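Local structure of alanine racemase (Actinobacillus succinogenes, 3C3K) at residues Q201-E205 against S206-I210; V222-S225 against Q226-V229; N148-F152 against H153-Y157; V104-D108 against V109-E113; V235-S239 against E240-M244. The protein is of unsettled function but has the two-lobed fold of the periplasmic binding protein family and probably holds a small ligand between its lobes. All blocks are in the same frame, centred on the assembly; numbering follows the deposited sequence.

In the fold
Along the chain the order is contact 4, contact 3, contact 1, contact 2, contact 5. Contacts 4 and 5 lie at two of the linkers between the lobes: one leads from strand 102-105 of the six-stranded sheet into helix 108-121, the other from strand 234-236 back into helix 239-254. Their centres are about 12 Å apart and they touch, Ile-106 packing on Gln-237 and Pro-238. Contacts 1 and 3, centres about 25 Å apart, close helices 193-205 and 137-152 beside the four-stranded sheet; contact 3 reaches contact 4 through Arg-149 and Glu-113. Contact 2, about 16 Å from contact 1 between centres, lies at the subunit interface. Helix starts thus accompany the lobe crossings.

Contact 1. Residues Q201-E205 against S206-I210; sequences QALTE and SGLSI
Leu-203 spreads its side chain over two residues of the returning loop: its CB and CD1 meet the tip of Ile-210, with CB 3.7 Å from Ile-210 CD1, while its other methyl, CD2, lies 3.9 Å from Leu-208 CD1. In both pairs the side chains cross at about a right angle. Chi1 (-80°) sets the branch point beside the backbone N, and chi2 (178°) then sends CD1 toward Ile-210 and CD2 toward Leu-208. The backbone that brings the leucines together is a Schellman motif. Leu-208 N reaches back to Leu-203 O at 2.9 Å in a nearly straight bond (166°), and Gly-207 N gives a weak one to Thr-204 O, with Gly-207 at positive phi turning the chain out of the helix. Ser-206 folds its hydroxyl back as well, OG donating to Ala-202 O at 3.0 Å; the same carbonyl also receives a weak bond from Ser-206 N. The Glu-205 carboxylate makes a salt bridge with Lys-172 of helix 168-179. Around this helix end, Ala-202 and Ser-206 rest on Phe-176 of that helix, Leu-203 packs on Val-214 just before strand 215-217, and Gln-201 meets the second subunit.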
loop_
_atom_site.group_PDB
_atom_site.type_symbol
_atom_site.label_atom_id
_atom_site.label_comp_id
_atom_site.label_asym_id
_atom_site.label_seq_id
_atom_site.Cartn_x
_atom_site.Cartn_y
_atom_site.Cartn_z
ATOM N N GLN B 201 -17.212 4.479 -6.870
ATOM C CA GLN B 201 -18.165 3.610 -6.179
ATOM C C GLN B 201 -19.449 4.290 -5.683
ATOM O O GLN B 201 -20.557 3.796 -5.915
ATOM C CB GLN B 201 -17.509 2.908 -5.014
ATOM C CG GLN B 201 -18.472 1.864 -4.472
ATOM C CD GLN B 201 -17.858 0.838 -3.581
ATOM O OE1 GLN B 201 -18.226 0.722 -2.406
ATOM N NE2 GLN B 201 -16.992 0.008 -4.157
ATOM N N ALA B 202 -19.350 5.417 -4.993
ATOM C CA ALA B 202 -20.580 6.112 -4.540
ATOM C C ALA B 202 -21.424 6.617 -5.707
ATOM O O ALA B 202 -22.678 6.593 -5.699
ATOM C CB ALA B 202 -20.192 7.304 -3.677
ATOM N N LEU B 203 -20.763 7.099 -6.719
ATOM C CA LEU B 203 -21.450 7.624 -7.898
ATOM C C LEU B 203 -22.312 6.516 -8.581
ATOM O O LEU B 203 -23.507 6.705 -8.891
ATOM C CB LEU B 203 -20.415 8.199 -8.867
ATOM C CG LEU B 203 -19.902 9.621 -8.498
ATOM C CD1 LEU B 203 -18.886 10.021 -9.486
ATOM C CD2 LEU B 203 -21.028 10.687 -8.482
ATOM N N THR B 204 -21.680 5.364 -8.804
ATOM C CA THR B 204 -22.315 4.162 -9.355
ATOM C C THR B 204 -23.468 3.645 -8.507
ATOM O O THR B 204 -24.533 3.253 -9.041
ATOM C CB THR B 204 -21.292 3.051 -9.513
ATOM O OG1 THR B 204 -20.229 3.545 -10.328
ATOM C CG2 THR B 204 -21.905 1.844 -10.145
ATOM N N GLU B 205 -23.276 3.621 -7.200
ATOM C CA GLU B 205 -24.333 3.144 -6.313
ATOM C C GLU B 205 -25.461 4.158 -6.241
ATOM O O GLU B 205 -26.563 3.849 -5.832
ATOM C CB GLU B 205 -23.780 2.881 -4.929
ATOM C CG GLU B 205 -22.889 1.667 -4.874
ATOM C CD GLU B 205 -22.245 1.504 -3.514
ATOM O OE1 GLU B 205 -22.436 2.386 -2.650
ATOM O OE2 GLU B 205 -21.559 0.490 -3.307
ATOM N N SER B 206 -25.182 5.385 -6.633
ATOM C CA SER B 206 -26.178 6.442 -6.593
ATOM C C SER B 206 -26.885 6.485 -7.955
ATOM O O SER B 206 -27.800 7.250 -8.145
ATOM C CB SER B 206 -25.511 7.784 -6.280
ATOM O OG SER B 206 -25.195 7.921 -4.889
ATOM N N GLY B 207 -26.408 5.689 -8.924
ATOM C CA GLY B 207 -27.013 5.630 -10.272
ATOM C C GLY B 207 -26.635 6.794 -11.182
ATOM O O GLY B 207 -27.369 7.173 -12.104
ATOM N N LEU B 208 -25.478 7.370 -10.939
ATOM C CA LEU B 208 -25.027 8.412 -11.765
ATOM C C LEU B 208 -24.044 7.817 -12.771
ATOM O O LEU B 208 -23.312 6.892 -12.472
ATOM C CB LEU B 208 -24.459 9.507 -10.902
ATOM C CG LEU B 208 -25.516 10.174 -9.989
ATOM C CD1 LEU B 208 -24.904 10.783 -8.677
ATOM C CD2 LEU B 208 -26.220 11.249 -10.799
ATOM N N SER B 209 -24.105 8.316 -13.986
ATOM C CA SER B 209 -23.299 7.828 -15.080
ATOM C C SER B 209 -22.003 8.584 -15.051
ATOM O O SER B 209 -21.995 9.776 -14.817
ATOM C CB SER B 209 -24.011 8.155 -16.392
ATOM O OG SER B 209 -24.810 7.059 -16.741
ATOM N N ILE B 210 -20.919 7.908 -15.360
ATOM C CA ILE B 210 -19.607 8.522 -15.350
ATOM C C ILE B 210 -19.007 8.285 -16.718
ATOM O O ILE B 210 -18.868 7.138 -17.125
ATOM C CB ILE B 210 -18.709 7.848 -14.287
ATOM C CG1 ILE B 210 -19.364 7.858 -12.876
ATOM C CG2 ILE B 210 -17.263 8.478 -14.270
ATOM C CD1 ILE B 210 -18.703 6.874 -11.875
#

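Contact 2. Residues V222-S225 against Q226-V229; sequences VDIS and QITV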
loop_
_atom_site.group_PDB
_atom_site.type_symbol
_atom_site.label_atom_id
_atom_site.label_comp_id
_atom_site.label_asym_id
_atom_site.label_seq_id
_atom_site.Cartn_x
_atom_site.Cartn_y
_atom_site.Cartn_z
ATOM N N VAL B 222 -1.495 5.678 -9.481
ATOM C CA VAL B 222 -1.184 4.381 -8.834
ATOM C C VAL B 222 -2.062 3.272 -9.450
ATOM O O VAL B 222 -2.926 3.581 -10.270
ATOM C CB VAL B 222 -1.245 4.455 -7.296
ATOM C CG1 VAL B 222 -0.098 5.307 -6.767
ATOM C CG2 VAL B 222 -2.646 5.062 -6.794
ATOM N N ASP B 223 -1.760 2.002 -9.184
ATOM C CA ASP B 223 -2.479 0.890 -9.863
ATOM C C ASP B 223 -4.000 0.920 -9.710
ATOM O O ASP B 223 -4.704 0.544 -10.642
ATOM C CB ASP B 223 -2.037 -0.484 -9.373
ATOM C CG ASP B 223 -0.684 -0.853 -9.875
ATOM O OD1 ASP B 223 -0.033 -0.003 -10.544
ATOM O OD2 ASP B 223 -0.260 -1.979 -9.566
ATOM N N ILE B 224 -4.520 1.397 -8.580
ATOM C CA ILE B 224 -5.988 1.418 -8.416
ATOM C C ILE B 224 -6.649 2.179 -9.548
ATOM O O ILE B 224 -7.764 1.872 -9.963
ATOM C CB ILE B 224 -6.489 1.922 -7.004
ATOM C CG1 ILE B 224 -7.952 1.498 -6.736
ATOM C CG2 ILE B 224 -6.454 3.444 -6.885
ATOM C CD1 ILE B 224 -8.172 -0.030 -6.739
ATOM N N SER B 225 -5.950 3.173 -10.072
ATOM C CA SER B 225 -6.520 3.966 -11.147
ATOM C C SER B 225 -6.702 3.137 -12.441
ATOM O O SER B 225 -7.445 3.551 -13.358
ATOM C CB SER B 225 -5.683 5.213 -11.370
ATOM O OG SER B 225 -4.507 4.916 -12.109
ATOM N N GLN B 226 -6.065 1.968 -12.521
ATOM C CA GLN B 226 -6.246 1.101 -13.680
ATOM C C GLN B 226 -7.185 -0.105 -13.416
ATOM O O GLN B 226 -7.385 -0.977 -14.281
ATOM C CB GLN B 226 -4.906 0.596 -14.136
ATOM C CG GLN B 226 -4.000 1.742 -14.526
ATOM C CD GLN B 226 -2.622 1.252 -14.753
ATOM O OE1 GLN B 226 -2.087 0.462 -13.965
ATOM N NE2 GLN B 226 -2.025 1.687 -15.830
ATOM N N ILE B 227 -7.739 -0.117 -12.212
ATOM C CA ILE B 227 -8.591 -1.162 -11.763
ATOM C C ILE B 227 -10.070 -0.762 -11.706
ATOM O O ILE B 227 -10.954 -1.637 -11.735
ATOM C CB ILE B 227 -8.112 -1.705 -10.412
ATOM C CG1 ILE B 227 -6.827 -2.473 -10.618
ATOM C CG2 ILE B 227 -9.076 -2.776 -9.918
ATOM C CD1 ILE B 227 -5.959 -2.550 -9.393
ATOM N N THR B 228 -10.338 0.546 -11.597
ATOM C CA THR B 228 -11.697 0.991 -11.343
ATOM C C THR B 228 -12.451 0.886 -12.647
ATOM O O THR B 228 -11.840 0.834 -13.752
ATOM C CB THR B 228 -11.719 2.443 -10.829
ATOM O OG1 THR B 228 -10.941 3.273 -11.712
ATOM C CG2 THR B 228 -11.122 2.484 -9.463
ATOM N N VAL B 229 -13.785 0.869 -12.546
ATOM C CA VAL B 229 -14.584 0.857 -13.748
ATOM C C VAL B 229 -15.536 2.026 -13.672
ATOM O O VAL B 229 -16.340 2.078 -12.783
ATOM C CB VAL B 229 -15.341 -0.510 -13.953
ATOM C CG1 VAL B 229 -16.290 -0.405 -15.172
ATOM C CG2 VAL B 229 -14.306 -1.636 -14.148
#
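Gln-226 opens the second half of the turn by folding back on Asp-223: its N donates to Asp-223 O at 2.7 Å (156° at the hydrogen), approaching from above the carbonyl plane. The side chain, extended beyond CG, runs over Asp-223 as well, and its OE1 stays 4.0 Å from Asp-223 OD1 with the amide and carboxylate planes 30° apart; OE1 instead has a weak hydrogen bond from Tyr-168 OH of the second subunit. Ile-227 repeats the pattern one residue on. Its N bonds to Ile-224 O at 3.0 Å, again well above the carbonyl plane, and its CB meets Ile-224 CD1 at 4.0 Å, the two side chains crossing at about a right angle. Ser-225 N likewise bonds to Val-222 O, an acceptor that also takes Ser-225 OG at 2.8 Å. These are successive reverse turns, each amide reaching three residues back, set between strands 215-217 and 234-236 in the second lobe of the binding-protein fold. Ile-224 and Ile-227 here each pack on the other's counterpart in the second subunit, so the turn forms part of the dimer interface. Thr-228 leaves the turn with a weak bond from its N to Ile-224 O. Its CG2 lies 3.4 Å from Ile-224 O, while OG1 bonds to Pro-230 O.

Contact 3. Residues N148-F152 against H153-Y157; sequences NRLKF and HGLDY
Leu-155 N and Leu-150 O are joined by a nearly straight hydrogen bond, 3.0 Å long with 165° at the hydrogen, and beside it Gly-154 N bonds to Lys-151 O at 3.0 Å from well above the carbonyl plane. His-153 N keeps the helical pattern one step earlier, donating to Arg-149 O at 3.1 Å. The side chains of these last two residues share an acceptor: Arg-149 NE makes a salt bridge to Asp-117 OD1, and His-153 NE2 is hydrogen-bonded to the same oxygen, which would help set the turn of the imidazole. Phe-152 packs against both. It gives an edge to one face of the His-153 ring in a T-shaped pair (planes at 75°, centroids 5.0 Å apart), while Arg-149 NH1 lies 3.6 Å above the plane of the Phe-152 ring, over its centre. Lys-151, bent at chi2 and chi3, curls back for a weak bond from NZ to Leu-155 O. On the buried side Leu-150 CD2 and Leu-155 CD1 pack 3.7 Å apart, covered by Val-116 and Val-120 of helix 108-121. The two opening backbone bonds, with Gly-154 at positive phi as the C-prime residue, are the Schellman motif that ends helix 137-152.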
loop_
_atom_site.group_PDB
_atom_site.type_symbol
_atom_site.label_atom_id
_atom_site.label_comp_id
_atom_site.label_asym_id
_atom_site.label_seq_id
_atom_site.Cartn_x
_atom_site.Cartn_y
_atom_site.Cartn_z
ATOM N N ASN B 148 -8.786 28.887 -7.369
ATOM C CA ASN B 148 -8.378 29.978 -8.266
ATOM C C ASN B 148 -8.744 29.732 -9.704
ATOM O O ASN B 148 -9.086 30.681 -10.438
ATOM C CB ASN B 148 -6.869 30.274 -8.189
ATOM C CG ASN B 148 -6.432 30.681 -6.805
ATOM O OD1 ASN B 148 -7.231 31.168 -6.011
ATOM N ND2 ASN B 148 -5.155 30.464 -6.500
ATOM N N ARG B 149 -8.653 28.495 -10.153
ATOM C CA ARG B 149 -8.919 28.237 -11.571
ATOM C C ARG B 149 -10.406 28.244 -11.859
ATOM O O ARG B 149 -10.862 28.627 -12.931
ATOM C CB ARG B 149 -8.249 26.920 -11.967
ATOM C CG ARG B 149 -7.859 26.836 -13.393
ATOM C CD ARG B 149 -6.746 27.833 -13.719
ATOM N NE ARG B 149 -6.465 27.828 -15.143
ATOM C CZ ARG B 149 -5.785 28.787 -15.738
ATOM N NH1 ARG B 149 -5.321 29.777 -15.003
ATOM N NH2 ARG B 149 -5.587 28.762 -17.048
ATOM N N LEU B 150 -11.217 27.877 -10.881
ATOM C CA LEU B 150 -12.676 28.024 -11.053
ATOM C C LEU B 150 -13.055 29.476 -11.238
ATOM O O LEU B 150 -13.910 29.770 -12.054
ATOM C CB LEU B 150 -13.506 27.425 -9.901
ATOM C CG LEU B 150 -13.400 25.906 -9.630
ATOM C CD1 LEU B 150 -14.331 25.492 -8.460
ATOM C CD2 LEU B 150 -13.707 25.102 -10.881
ATOM N N LYS B 151 -12.472 30.355 -10.415
ATOM C CA LYS B 151 -12.765 31.798 -10.429
ATOM C C LYS B 151 -12.206 32.344 -11.730
ATOM O O LYS B 151 -12.763 33.259 -12.327
ATOM C CB LYS B 151 -12.047 32.544 -9.295
ATOM C CG LYS B 151 -12.418 32.270 -7.807
ATOM C CD LYS B 151 -13.913 32.147 -7.629
ATOM C CE LYS B 151 -14.351 30.653 -7.480
ATOM N NZ LYS B 151 -15.853 30.366 -7.476
ATOM N N PHE B 152 -11.062 31.819 -12.146
ATOM C CA PHE B 152 -10.516 32.222 -13.425
ATOM C C PHE B 152 -11.471 31.954 -14.588
ATOM O O PHE B 152 -11.494 32.672 -15.579
ATOM C CB PHE B 152 -9.218 31.483 -13.676
ATOM C CG PHE B 152 -8.671 31.680 -15.028
ATOM C CD1 PHE B 152 -7.944 32.839 -15.339
ATOM C CD2 PHE B 152 -8.764 30.692 -15.946
ATOM C CE1 PHE B 152 -7.376 32.999 -16.603
ATOM C CE2 PHE B 152 -8.209 30.841 -17.206
ATOM C CZ PHE B 152 -7.525 31.988 -17.539
ATOM N N HIS B 153 -12.223 30.876 -14.483
ATOM C CA HIS B 153 -13.207 30.535 -15.532
ATOM C C HIS B 153 -14.585 31.109 -15.225
ATOM O O HIS B 153 -15.555 30.803 -15.878
ATOM C CB HIS B 153 -13.283 29.008 -15.701
ATOM C CG HIS B 153 -12.086 28.430 -16.395
ATOM N ND1 HIS B 153 -11.739 28.769 -17.687
ATOM C CD2 HIS B 153 -11.137 27.563 -15.959
ATOM C CE1 HIS B 153 -10.648 28.099 -18.028
ATOM N NE2 HIS B 153 -10.251 27.375 -16.994
ATOM N N GLY B 154 -14.664 31.920 -14.186
ATOM C CA GLY B 154 -15.928 32.546 -13.833
ATOM C C GLY B 154 -17.028 31.572 -13.458
ATOM O O GLY B 154 -18.159 31.856 -13.702
ATOM N N LEU B 155 -16.675 30.399 -12.923
ATOM C CA LEU B 155 -17.644 29.406 -12.513
ATOM C C LEU B 155 -18.243 29.818 -11.166
ATOM O O LEU B 155 -17.551 30.249 -10.276
ATOM C CB LEU B 155 -17.019 27.997 -12.482
ATOM C CG LEU B 155 -16.314 27.567 -13.810
ATOM C CD1 LEU B 155 -15.608 26.251 -13.787
ATOM C CD2 LEU B 155 -17.295 27.516 -14.982
ATOM N N ASP B 156 -19.540 29.644 -10.999
ATOM C CA ASP B 156 -20.166 30.005 -9.734
ATOM C C ASP B 156 -20.039 28.893 -8.643
ATOM O O ASP B 156 -19.952 29.174 -7.425
ATOM C CB ASP B 156 -21.618 30.303 -10.014
ATOM C CG ASP B 156 -22.295 31.065 -8.847
ATOM O OD1 ASP B 156 -21.605 31.489 -7.865
ATOM O OD2 ASP B 156 -23.519 31.221 -8.924
ATOM N N TYR B 157 -19.973 27.643 -9.074
ATOM C CA TYR B 157 -19.940 26.506 -8.147
ATOM C C TYR B 157 -18.534 26.214 -7.666
ATOM O O TYR B 157 -17.564 26.056 -8.476
ATOM C CB TYR B 157 -20.506 25.250 -8.835
ATOM C CG TYR B 157 -20.505 23.949 -8.041
ATOM C CD1 TYR B 157 -21.671 23.456 -7.472
ATOM C CD2 TYR B 157 -19.351 23.175 -7.932
ATOM C CE1 TYR B 157 -21.678 22.251 -6.769
ATOM C CE2 TYR B 157 -19.331 22.007 -7.222
ATOM C CZ TYR B 157 -20.502 21.535 -6.646
ATOM O OH TYR B 157 -20.494 20.346 -5.985
#

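Contact 4. Residues V104-D108 against V109-E113; sequences VSIDD and VAASE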
loop_
_atom_site.group_PDB
_atom_site.type_symbol
_atom_site.label_atom_id
_atom_site.label_comp_id
_atom_site.label_asym_id
_atom_site.label_seq_id
_atom_site.Cartn_x
_atom_site.Cartn_y
_atom_site.Cartn_z
ATOM N N VAL B 104 12.616 17.064 -4.180
ATOM C CA VAL B 104 12.236 16.543 -5.474
ATOM C C VAL B 104 10.713 16.260 -5.403
ATOM O O VAL B 104 10.230 15.667 -4.452
ATOM C CB VAL B 104 13.089 15.296 -5.888
ATOM C CG1 VAL B 104 13.074 14.222 -4.836
ATOM C CG2 VAL B 104 12.553 14.672 -7.206
ATOM N N SER B 105 9.976 16.793 -6.365
ATOM C CA SER B 105 8.503 16.730 -6.410
ATOM C C SER B 105 8.019 17.147 -7.789
ATOM O O SER B 105 8.824 17.423 -8.681
ATOM C CB SER B 105 7.846 17.640 -5.375
ATOM O OG SER B 105 8.256 18.946 -5.555
ATOM N N ILE B 106 6.702 17.144 -7.978
ATOM C CA ILE B 106 6.106 17.748 -9.142
ATOM C C ILE B 106 5.618 19.153 -8.766
ATOM O O ILE B 106 5.671 19.545 -7.585
ATOM C CB ILE B 106 4.877 16.911 -9.646
ATOM C CG1 ILE B 106 3.725 16.976 -8.612
ATOM C CG2 ILE B 106 5.332 15.481 -10.008
ATOM C CD1 ILE B 106 2.345 16.641 -9.126
ATOM N N ASP B 107 5.102 19.885 -9.770
ATOM C CA ASP B 107 4.449 21.175 -9.532
ATOM C C ASP B 107 2.932 20.951 -9.339
ATOM O O ASP B 107 2.194 20.843 -10.292
ATOM C CB ASP B 107 4.679 22.090 -10.749
ATOM C CG ASP B 107 4.093 23.471 -10.571
ATOM O OD1 ASP B 107 3.211 23.728 -9.731
ATOM O OD2 ASP B 107 4.503 24.343 -11.320
ATOM N N ASP B 108 2.478 20.942 -8.097
ATOM C CA ASP B 108 1.097 20.662 -7.766
ATOM C C ASP B 108 0.138 21.720 -8.248
ATOM O O ASP B 108 -1.025 21.422 -8.588
ATOM C CB ASP B 108 0.961 20.438 -6.279
ATOM C CG ASP B 108 1.475 19.052 -5.869
ATOM O OD1 ASP B 108 0.899 18.111 -6.394
ATOM O OD2 ASP B 108 2.465 18.904 -5.134
ATOM N N VAL B 109 0.574 22.966 -8.228
ATOM C CA VAL B 109 -0.319 24.057 -8.692
ATOM C C VAL B 109 -0.549 23.955 -10.157
ATOM O O VAL B 109 -1.680 24.013 -10.554
ATOM C CB VAL B 109 0.219 25.449 -8.354
ATOM C CG1 VAL B 109 -0.755 26.573 -8.891
ATOM C CG2 VAL B 109 0.265 25.555 -6.910
ATOM N N ALA B 110 0.498 23.714 -10.965
ATOM C CA ALA B 110 0.285 23.611 -12.412
ATOM C C ALA B 110 -0.583 22.395 -12.772
ATOM O O ALA B 110 -1.464 22.513 -13.631
ATOM C CB ALA B 110 1.617 23.555 -13.222
ATOM N N ALA B 111 -0.324 21.235 -12.159
ATOM C CA ALA B 111 -1.146 20.043 -12.410
ATOM C C ALA B 111 -2.605 20.264 -12.046
ATOM O O ALA B 111 -3.441 19.845 -12.809
ATOM C CB ALA B 111 -0.613 18.845 -11.660
ATOM N N SER B 112 -2.921 20.835 -10.862
ATOM C CA SER B 112 -4.315 20.981 -10.525
ATOM C C SER B 112 -5.064 22.008 -11.336
ATOM O O SER B 112 -6.215 21.790 -11.633
ATOM C CB SER B 112 -4.559 21.153 -9.027
ATOM O OG SER B 112 -3.530 21.934 -8.558
ATOM N N GLU B 113 -4.409 23.100 -11.753
ATOM C CA GLU B 113 -5.090 24.060 -12.617
ATOM C C GLU B 113 -5.363 23.433 -13.963
ATOM O O GLU B 113 -6.376 23.714 -14.542
ATOM C CB GLU B 113 -4.284 25.384 -12.790
ATOM C CG GLU B 113 -4.027 26.104 -11.499
ATOM C CD GLU B 113 -3.248 27.392 -11.701
ATOM O OE1 GLU B 113 -2.302 27.417 -12.512
ATOM O OE2 GLU B 113 -3.562 28.362 -11.006
#
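Asp-107 caps the first turn of helix 108-121: its OD1 accepts from Ala-110 N at 3.0 Å, an N-cap bond almost straight at the hydrogen (170°). The helix starts just beyond strand 102-105, at one of the linkers that join the two lobes of a periplasmic-binding-protein fold. CG of Asp-107 lies opposite its own backbone N (chi1 -177°), and this carries the carboxylate forward beneath the helix start, where the amide of Ala-110 meets OD1 from above the carboxylate plane. The other oxygen, OD2, rests against the methyl of Ala-110, 3.5 Å from its CB. Behind the cap the backbone takes over, with Ala-111 N bonded to Asp-107 O at 3.2 Å. Such a carboxylate at a helix N-terminus would probably be favoured by the helix dipole. All this is close fitting, and the buried Asp-108 is held too, OD1 making a salt bridge to Arg-142 of helix 137-152. The looser side is that of Val-109 and Ala-110, both partly exposed, though Val-109 still packs on His-141. Ile-106 is buried but barely meets the helix start, its CD1 4.5 Å from Ala-111 CB, because it packs on Phe-219 and Gln-237. Deeper in, Asp-108 O is gripped by two donors of one residue, Ser-112 N at 3.0 Å and Ser-112 OG at a short 2.6 Å.

Contact 5. Residues V235-S239 against E240-M244; sequences VQQPS and EQIGM
Ile-242 and Gln-237 cross obliquely where strand gives way to helix, the amide oxygen OE1 of Gln-237 coming to 3.5 Å from Ile-242 CD1. The Gln-237 chain, extended beyond CG, carries its amide alongside the tip of the isoleucine. Ile-242 CG1 stands opposite its carbonyl carbon (chi1 -64°), which points it back over the preceding turn, 3.4 Å from Pro-238 O. Gln-241 runs past Pro-238 CB, with its NE2 3.7 Å away. Pro-238 occupies the N-cap position of helix 239-254 and is the centre of an inverse gamma turn, in which Ser-239 N makes a weak bond to Gln-237 O. That carbonyl also accepts Gln-236 NE2 at 3.2 Å, with the acceptor in the plane of the Gln-236 amide, whose NE2 also bonds to Gly-221 O. The helix proper begins with Ile-242 N to Pro-238 O, 2.9 Å and nearly along the C=O axis, followed by Gly-243 N to Ser-239 O. Farther out, Glu-240 turns to a salt bridge with Lys-32, and Ser-239 packs on Phe-22 and Ala-25 of helix 21-35, the side of the first lobe. The amide of Gln-237 is therefore divided in character: its oxygen lies among the hydrocarbon of Ile-242 and Ile-106, while NE2 donates to Asp-220 OD1 and to a bound glycerol, which would help fix the rotation of the amide. The glycerol is probably from the crystallisation liquor, though its site is consistent with a polar pocket between the lobes.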
loop_
_atom_site.group_PDB
_atom_site.type_symbol
_atom_site.label_atom_id
_atom_site.label_comp_id
_atom_site.label_asym_id
_atom_site.label_seq_id
_atom_site.Cartn_x
_atom_site.Cartn_y
_atom_site.Cartn_z
ATOM N N VAL B 235 -3.776 12.483 -12.527
ATOM C CA VAL B 235 -2.476 13.107 -12.703
ATOM C C VAL B 235 -1.370 12.113 -12.334
ATOM O O VAL B 235 -1.173 11.821 -11.160
ATOM C CB VAL B 235 -2.335 14.425 -11.885
ATOM C CG1 VAL B 235 -1.021 15.050 -12.132
ATOM C CG2 VAL B 235 -3.436 15.380 -12.233
ATOM N N GLN B 236 -0.670 11.608 -13.349
ATOM C CA GLN B 236 0.420 10.635 -13.163
ATOM C C GLN B 236 1.687 11.310 -12.696
ATOM O O GLN B 236 2.164 12.256 -13.360
ATOM C CB GLN B 236 0.721 9.959 -14.492
ATOM C CG GLN B 236 1.861 8.970 -14.439
ATOM C CD GLN B 236 1.394 7.715 -13.823
ATOM O OE1 GLN B 236 0.446 7.109 -14.323
ATOM N NE2 GLN B 236 2.018 7.309 -12.703
ATOM N N GLN B 237 2.156 10.941 -11.496
ATOM C CA GLN B 237 3.495 11.376 -10.997
ATOM C C GLN B 237 4.576 10.346 -11.364
ATOM O O GLN B 237 4.297 9.141 -11.394
ATOM C CB GLN B 237 3.505 11.482 -9.495
ATOM C CG GLN B 237 2.535 12.545 -8.975
ATOM C CD GLN B 237 2.986 13.073 -7.656
ATOM O OE1 GLN B 237 4.168 13.403 -7.497
ATOM N NE2 GLN B 237 2.045 13.197 -6.682
ATOM N N PRO B 238 5.793 10.812 -11.603
ATOM C CA PRO B 238 6.840 9.820 -11.818
ATOM C C PRO B 238 7.370 9.294 -10.465
ATOM O O PRO B 238 8.516 9.625 -10.064
ATOM C CB PRO B 238 7.922 10.624 -12.577
ATOM C CG PRO B 238 7.762 12.012 -12.090
ATOM C CD PRO B 238 6.282 12.205 -11.783
ATOM N N SER B 239 6.574 8.466 -9.796
ATOM C CA SER B 239 6.781 8.208 -8.366
ATOM C C SER B 239 8.107 7.532 -8.042
ATOM O O SER B 239 8.824 7.974 -7.144
ATOM C CB SER B 239 5.597 7.464 -7.783
ATOM O OG SER B 239 4.445 8.315 -7.850
ATOM N N GLU B 240 8.416 6.453 -8.749
ATOM C CA GLU B 240 9.724 5.840 -8.640
ATOM C C GLU B 240 10.910 6.773 -8.903
ATOM O O GLU B 240 11.880 6.736 -8.150
ATOM C CB GLU B 240 9.810 4.611 -9.523
ATOM C CG GLU B 240 10.854 3.641 -9.083
ATOM C CD GLU B 240 10.718 2.284 -9.798
ATOM O OE1 GLU B 240 9.654 1.641 -9.692
ATOM O OE2 GLU B 240 11.662 1.881 -10.505
ATOM N N GLN B 241 10.866 7.555 -9.984
ATOM C CA GLN B 241 11.885 8.599 -10.280
ATOM C C GLN B 241 12.034 9.644 -9.173
ATOM O O GLN B 241 13.139 10.035 -8.865
ATOM C CB GLN B 241 11.626 9.300 -11.641
ATOM C CG GLN B 241 11.703 8.322 -12.883
ATOM C CD GLN B 241 11.811 9.017 -14.269
ATOM O OE1 GLN B 241 12.544 8.554 -15.163
ATOM N NE2 GLN B 241 11.076 10.126 -14.450
ATOM N N ILE B 242 10.937 10.085 -8.563
ATOM C CA ILE B 242 11.011 10.879 -7.337
ATOM C C ILE B 242 11.871 10.261 -6.239
ATOM O O ILE B 242 12.745 10.936 -5.723
ATOM C CB ILE B 242 9.593 11.265 -6.838
ATOM C CG1 ILE B 242 8.915 12.169 -7.861
ATOM C CG2 ILE B 242 9.619 11.969 -5.409
ATOM C CD1 ILE B 242 7.491 12.367 -7.537
ATOM N N GLY B 243 11.641 8.998 -5.876
ATOM C CA GLY B 243 12.509 8.313 -4.882
ATOM C C GLY B 243 13.955 8.114 -5.360
ATOM O O GLY B 243 14.901 8.310 -4.600
ATOM N N MET B 244 14.154 7.724 -6.611
ATOM C CA MET B 244 15.540 7.489 -7.064
ATOM C C MET B 244 16.311 8.821 -6.995
ATOM O O MET B 244 17.475 8.860 -6.559
ATOM C CB MET B 244 15.531 6.940 -8.483
ATOM C CG MET B 244 14.876 5.580 -8.664
ATOM S SD MET B 244 14.773 4.973 -10.405
ATOM C CE MET B 244 13.919 6.251 -11.060
#